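Local structure of ferredoxin (Thermus aquaticus, 1H98) at residues Pro1-Gln14 and Asp27-Asp41. The protein transfers electrons in a wide variety of metabolic reactions, using one [3Fe-4S] and one [4Fe-4S] cluster. Residues are numbered along the deposited sequence; the frame is centred on the assembly and turned at random.
Sequences PHVICEPCIGVKDQ and DGGDQFYIHPEECID. Unlike the reference sequence in segment 1-14: Glu6 (reference Gln). With F3S (Fe3-s4 cluster), chain C; SF4 (iron/sulfur cluster), chain B.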
# COMPACT_ATOMS: atom_id res chain seq x y z
N PRO A 1 -3.75 4.95 8.18
CA PRO A 1 -2.73 4.52 7.19
C PRO A 1 -3.34 4.21 5.82
O PRO A 1 -4.57 4.18 5.69
CB PRO A 1 -2.04 3.28 7.77
CG PRO A 1 -2.98 2.89 8.91
CD PRO A 1 -3.56 4.19 9.43
N HIS A 2 -2.50 4.14 4.79
CA HIS A 2 -2.94 3.79 3.44
C HIS A 2 -2.61 2.30 3.28
O HIS A 2 -1.74 1.78 3.98
CB HIS A 2 -2.25 4.64 2.38
CG HIS A 2 -2.91 5.97 2.15
ND1 HIS A 2 -3.20 6.84 3.17
CD2 HIS A 2 -3.33 6.57 1.01
CE1 HIS A 2 -3.78 7.92 2.68
NE2 HIS A 2 -3.88 7.78 1.36
N VAL A 3 -3.30 1.62 2.37
CA VAL A 3 -3.11 0.19 2.18
C VAL A 3 -2.95 -0.18 0.71
O VAL A 3 -3.68 0.32 -0.13
CB VAL A 3 -4.35 -0.57 2.76
CG1 VAL A 3 -4.19 -2.08 2.58
CG2 VAL A 3 -4.54 -0.23 4.25
N ILE A 4 -1.98 -1.05 0.41
CA ILE A 4 -1.78 -1.50 -0.97
C ILE A 4 -2.63 -2.76 -1.14
O ILE A 4 -2.45 -3.75 -0.42
CB ILE A 4 -0.28 -1.81 -1.28
CG1 ILE A 4 0.53 -0.51 -1.25
CG2 ILE A 4 -0.16 -2.49 -2.64
CD1 ILE A 4 2.01 -0.68 -1.53
N CYS A 5 -3.56 -2.71 -2.08
CA CYS A 5 -4.47 -3.82 -2.31
C CYS A 5 -4.09 -4.73 -3.47
O CYS A 5 -3.01 -4.62 -4.06
CB CYS A 5 -5.90 -3.30 -2.42
SG CYS A 5 -6.44 -2.35 -0.95
N GLU A 6 -5.03 -5.61 -3.82
CA GLU A 6 -4.87 -6.61 -4.88
C GLU A 6 -4.19 -6.28 -6.21
O GLU A 6 -3.32 -7.03 -6.66
CB GLU A 6 -6.22 -7.26 -5.15
CG GLU A 6 -6.15 -8.45 -6.08
CD GLU A 6 -7.38 -9.31 -5.97
OE1 GLU A 6 -7.61 -9.91 -4.89
OE2 GLU A 6 -8.12 -9.40 -6.98
N PRO A 7 -4.54 -5.15 -6.85
CA PRO A 7 -3.93 -4.80 -8.14
C PRO A 7 -2.40 -4.79 -8.23
O PRO A 7 -1.84 -4.95 -9.32
CB PRO A 7 -4.52 -3.41 -8.42
CG PRO A 7 -5.86 -3.48 -7.76
CD PRO A 7 -5.52 -4.12 -6.45
N CYS A 8 -1.73 -4.62 -7.10
CA CYS A 8 -0.26 -4.59 -7.06
C CYS A 8 0.35 -5.94 -7.40
O CYS A 8 1.43 -6.01 -7.97
CB CYS A 8 0.24 -4.13 -5.68
SG CYS A 8 2.04 -3.89 -5.55
N ILE A 9 -0.36 -7.01 -7.04
CA ILE A 9 0.11 -8.37 -7.27
C ILE A 9 0.30 -8.62 -8.76
O ILE A 9 -0.62 -8.41 -9.56
CB ILE A 9 -0.86 -9.40 -6.67
CG1 ILE A 9 -1.00 -9.16 -5.17
CG2 ILE A 9 -0.35 -10.83 -6.93
CD1 ILE A 9 -2.00 -10.09 -4.50
N GLY A 10 1.49 -9.07 -9.14
CA GLY A 10 1.77 -9.34 -10.53
C GLY A 10 2.17 -8.09 -11.29
O GLY A 10 2.45 -8.16 -12.48
N VAL A 11 2.21 -6.95 -10.60
CA VAL A 11 2.58 -5.70 -11.24
C VAL A 11 3.80 -5.07 -10.58
O VAL A 11 4.82 -4.87 -11.22
CB VAL A 11 1.41 -4.69 -11.24
CG1 VAL A 11 1.83 -3.37 -11.88
CG2 VAL A 11 0.22 -5.29 -11.98
N LYS A 12 3.69 -4.77 -9.28
CA LYS A 12 4.78 -4.17 -8.52
C LYS A 12 5.50 -3.07 -9.29
O LYS A 12 6.73 -3.04 -9.37
CB LYS A 12 5.77 -5.26 -8.07
CG LYS A 12 5.14 -6.30 -7.17
CD LYS A 12 6.10 -7.43 -6.82
CE LYS A 12 7.28 -6.94 -6.00
NZ LYS A 12 8.19 -8.06 -5.62
N ASP A 13 4.71 -2.12 -9.80
CA ASP A 13 5.23 -1.01 -10.58
C ASP A 13 6.28 -0.17 -9.86
O ASP A 13 7.21 0.32 -10.49
CB ASP A 13 4.07 -0.12 -11.04
CG ASP A 13 4.55 1.08 -11.82
OD1 ASP A 13 4.74 0.96 -13.05
OD2 ASP A 13 4.73 2.14 -11.21
N GLN A 14 6.06 0.07 -8.57
CA GLN A 14 6.97 0.83 -7.72
C GLN A 14 7.01 2.35 -7.86
O GLN A 14 7.80 3.01 -7.17
CB GLN A 14 8.39 0.24 -7.76
CG GLN A 14 8.45 -1.18 -7.21
CD GLN A 14 9.74 -1.89 -7.56
OE1 GLN A 14 10.82 -1.52 -7.09
NE2 GLN A 14 9.64 -2.94 -8.37
N ASP A 27 9.02 -3.97 -0.13
CA ASP A 27 8.81 -5.17 -0.94
C ASP A 27 8.32 -6.31 -0.05
O ASP A 27 9.02 -6.73 0.86
CB ASP A 27 10.13 -5.56 -1.62
CG ASP A 27 9.95 -6.64 -2.68
OD1 ASP A 27 8.89 -7.29 -2.75
OD2 ASP A 27 10.90 -6.85 -3.46
N GLY A 28 7.12 -6.81 -0.34
CA GLY A 28 6.57 -7.90 0.45
C GLY A 28 6.50 -9.21 -0.30
O GLY A 28 5.77 -10.12 0.10
N GLY A 29 7.25 -9.33 -1.40
CA GLY A 29 7.24 -10.56 -2.17
C GLY A 29 6.29 -10.49 -3.34
O GLY A 29 6.68 -10.04 -4.42
N ASP A 30 5.04 -10.90 -3.15
CA ASP A 30 4.07 -10.86 -4.24
C ASP A 30 3.50 -9.46 -4.50
O ASP A 30 2.84 -9.23 -5.51
CB ASP A 30 2.96 -11.90 -4.03
CG ASP A 30 2.04 -11.58 -2.85
OD1 ASP A 30 2.40 -10.78 -1.95
OD2 ASP A 30 0.94 -12.17 -2.81
N GLN A 31 3.79 -8.53 -3.59
CA GLN A 31 3.33 -7.15 -3.71
C GLN A 31 4.12 -6.29 -2.74
O GLN A 31 4.84 -6.81 -1.89
CB GLN A 31 1.84 -7.05 -3.35
CG GLN A 31 1.51 -7.38 -1.89
CD GLN A 31 0.08 -6.99 -1.49
OE1 GLN A 31 -0.83 -7.82 -1.51
NE2 GLN A 31 -0.11 -5.74 -1.11
N PHE A 32 4.05 -4.98 -2.93
CA PHE A 32 4.71 -4.06 -2.00
C PHE A 32 3.65 -3.80 -0.93
O PHE A 32 2.48 -4.13 -1.12
CB PHE A 32 5.12 -2.76 -2.70
CG PHE A 32 6.52 -2.78 -3.22
CD1 PHE A 32 6.88 -3.61 -4.29
CD2 PHE A 32 7.51 -2.01 -2.62
CE1 PHE A 32 8.21 -3.67 -4.73
CE2 PHE A 32 8.84 -2.07 -3.06
CZ PHE A 32 9.19 -2.91 -4.12
N TYR A 33 4.06 -3.30 0.23
CA TYR A 33 3.11 -3.03 1.29
C TYR A 33 3.49 -1.74 1.98
O TYR A 33 4.63 -1.28 1.86
CB TYR A 33 3.08 -4.19 2.30
CG TYR A 33 4.34 -4.33 3.10
CD1 TYR A 33 4.48 -3.69 4.33
CD2 TYR A 33 5.41 -5.10 2.64
CE1 TYR A 33 5.65 -3.81 5.08
CE2 TYR A 33 6.58 -5.22 3.37
CZ TYR A 33 6.69 -4.57 4.59
OH TYR A 33 7.86 -4.69 5.32
N ILE A 34 2.52 -1.14 2.66
CA ILE A 34 2.72 0.11 3.38
C ILE A 34 2.79 -0.20 4.87
O ILE A 34 1.91 -0.86 5.42
CB ILE A 34 1.57 1.11 3.10
CG1 ILE A 34 1.68 1.64 1.66
CG2 ILE A 34 1.60 2.26 4.10
CD1 ILE A 34 0.48 2.45 1.19
N HIS A 35 3.87 0.23 5.53
CA HIS A 35 3.99 0.00 6.96
C HIS A 35 3.02 0.96 7.67
O HIS A 35 3.22 2.17 7.67
CB HIS A 35 5.42 0.23 7.43
CG HIS A 35 5.68 -0.28 8.80
ND1 HIS A 35 6.63 -1.24 9.07
CD2 HIS A 35 5.10 0.02 9.99
CE1 HIS A 35 6.62 -1.51 10.37
NE2 HIS A 35 5.70 -0.76 10.95
N PRO A 36 2.00 0.41 8.34
CA PRO A 36 0.95 1.14 9.07
C PRO A 36 1.43 2.12 10.13
O PRO A 36 0.85 3.19 10.28
CB PRO A 36 0.13 0.02 9.70
CG PRO A 36 0.40 -1.17 8.83
CD PRO A 36 1.86 -1.04 8.57
N GLU A 37 2.46 1.73 10.87
CA GLU A 37 3.01 2.57 11.94
C GLU A 37 3.90 3.70 11.43
O GLU A 37 4.23 4.61 12.19
CB GLU A 37 3.79 1.71 12.94
CG GLU A 37 3.06 0.48 13.49
CD GLU A 37 1.89 0.81 14.42
OE1 GLU A 37 2.14 1.34 15.53
OE2 GLU A 37 0.72 0.52 14.06
N GLU A 38 4.33 3.62 10.18
CA GLU A 38 5.20 4.65 9.62
C GLU A 38 4.47 5.63 8.70
O GLU A 38 4.85 6.81 8.61
CB GLU A 38 6.37 4.01 8.86
CG GLU A 38 7.29 3.17 9.73
CD GLU A 38 8.43 2.51 8.95
OE1 GLU A 38 8.47 2.61 7.71
OE2 GLU A 38 9.29 1.88 9.60
N CYS A 39 3.46 5.13 8.00
CA CYS A 39 2.67 5.94 7.08
C CYS A 39 2.06 7.17 7.76
O CYS A 39 1.44 7.06 8.82
CB CYS A 39 1.57 5.08 6.45
SG CYS A 39 0.47 5.98 5.34
N ILE A 40 2.23 8.34 7.15
CA ILE A 40 1.69 9.59 7.70
C ILE A 40 0.39 10.02 7.02
O ILE A 40 -0.12 11.12 7.26
CB ILE A 40 2.71 10.76 7.62
CG1 ILE A 40 3.09 11.04 6.16
CG2 ILE A 40 3.95 10.44 8.46
CD1 ILE A 40 4.04 12.21 6.01
N ASP A 41 -0.13 9.17 6.14
CA ASP A 41 -1.38 9.43 5.43
C ASP A 41 -1.40 10.70 4.59
O ASP A 41 -2.43 11.36 4.50
CB ASP A 41 -2.56 9.45 6.41
CG ASP A 41 -2.95 8.06 6.86
OD1 ASP A 41 -3.24 7.23 5.99
OD2 ASP A 41 -2.98 7.81 8.08
FE1 F3S C . 3.32 0.71 -5.86
FE3 F3S C . 2.33 -1.86 -6.35
FE4 F3S C . 1.20 0.36 -7.57
S1 F3S C . 4.54 -1.23 -6.16
S2 F3S C . 3.02 1.76 -7.87
S3 F3S C . 1.21 -0.09 -5.28
S4 F3S C . 1.69 -1.66 -8.55
FE1 SF4 B . 1.63 6.81 3.58
FE2 SF4 B . 3.89 7.22 2.02
FE3 SF4 B . 1.42 6.89 0.82
FE4 SF4 B . 2.02 9.19 2.22
S1 SF4 B . 3.03 8.46 0.26
S2 SF4 B . 0.02 7.92 2.34
S3 SF4 B . 3.30 8.38 3.94
S4 SF4 B . 2.58 5.30 2.08
O HOH W 1 -0.90 -0.50 5.63
O HOH W 2 3.78 -10.19 -7.98
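Ile4 and Ile34 meet at the middle of the contact, their side chains crossing at about a right angle with CG1 of Ile4 3.8 Å from CG1 of Ile34. Strands 2-4 and 32-34 run antiparallel here (166°) but do not pair: Gln31 spans them, its NE2 bridging two carbonyls close to its amide plane, Phe32 O and, 3.1 Å away and approached from above the carbonyl plane, Ile4 O; OE1 turns to Lys70.

The packing is tight beside both clusters, with Ile34 CD1 3.7 Å from S4 of the [4Fe-4S] cluster. Cys8 SG binds an iron of the [3Fe-4S] cluster and accepts a nearly straight bond (172°) from Phe32 N, whereas Cys39 SG, an iron ligand of the [4Fe-4S] cluster, accepts from His2 N at 3.5 Å. Sulfur S2 sits over one face of the His2 ring, offset toward its rim, while in the ring plane ND1 donates to the anti lone pair of Asp41 OD1 at 2.8 Å. Asp41 OD2 also forms a salt bridge with the terminal N of Pro1.

The outer side, with exposed Ile9, Gly10 and Gln14, is looser: a water links Gly10 N to Asp30 O. Gln14 lies obliquely against Phe32. Lys12 is the firm anchor here: bent at chi3 (65°), it brings NZ to 2.8 Å from Gly29 O and into a salt bridge with Asp27 OD1. A methionine here would probably leave the Asp27 carboxylate without its positive mate.

N-H···S bonds are general to iron-sulfur sites; Cys8 and Cys39 serving different clusters reflects the two-cluster bacterial ferredoxin fold.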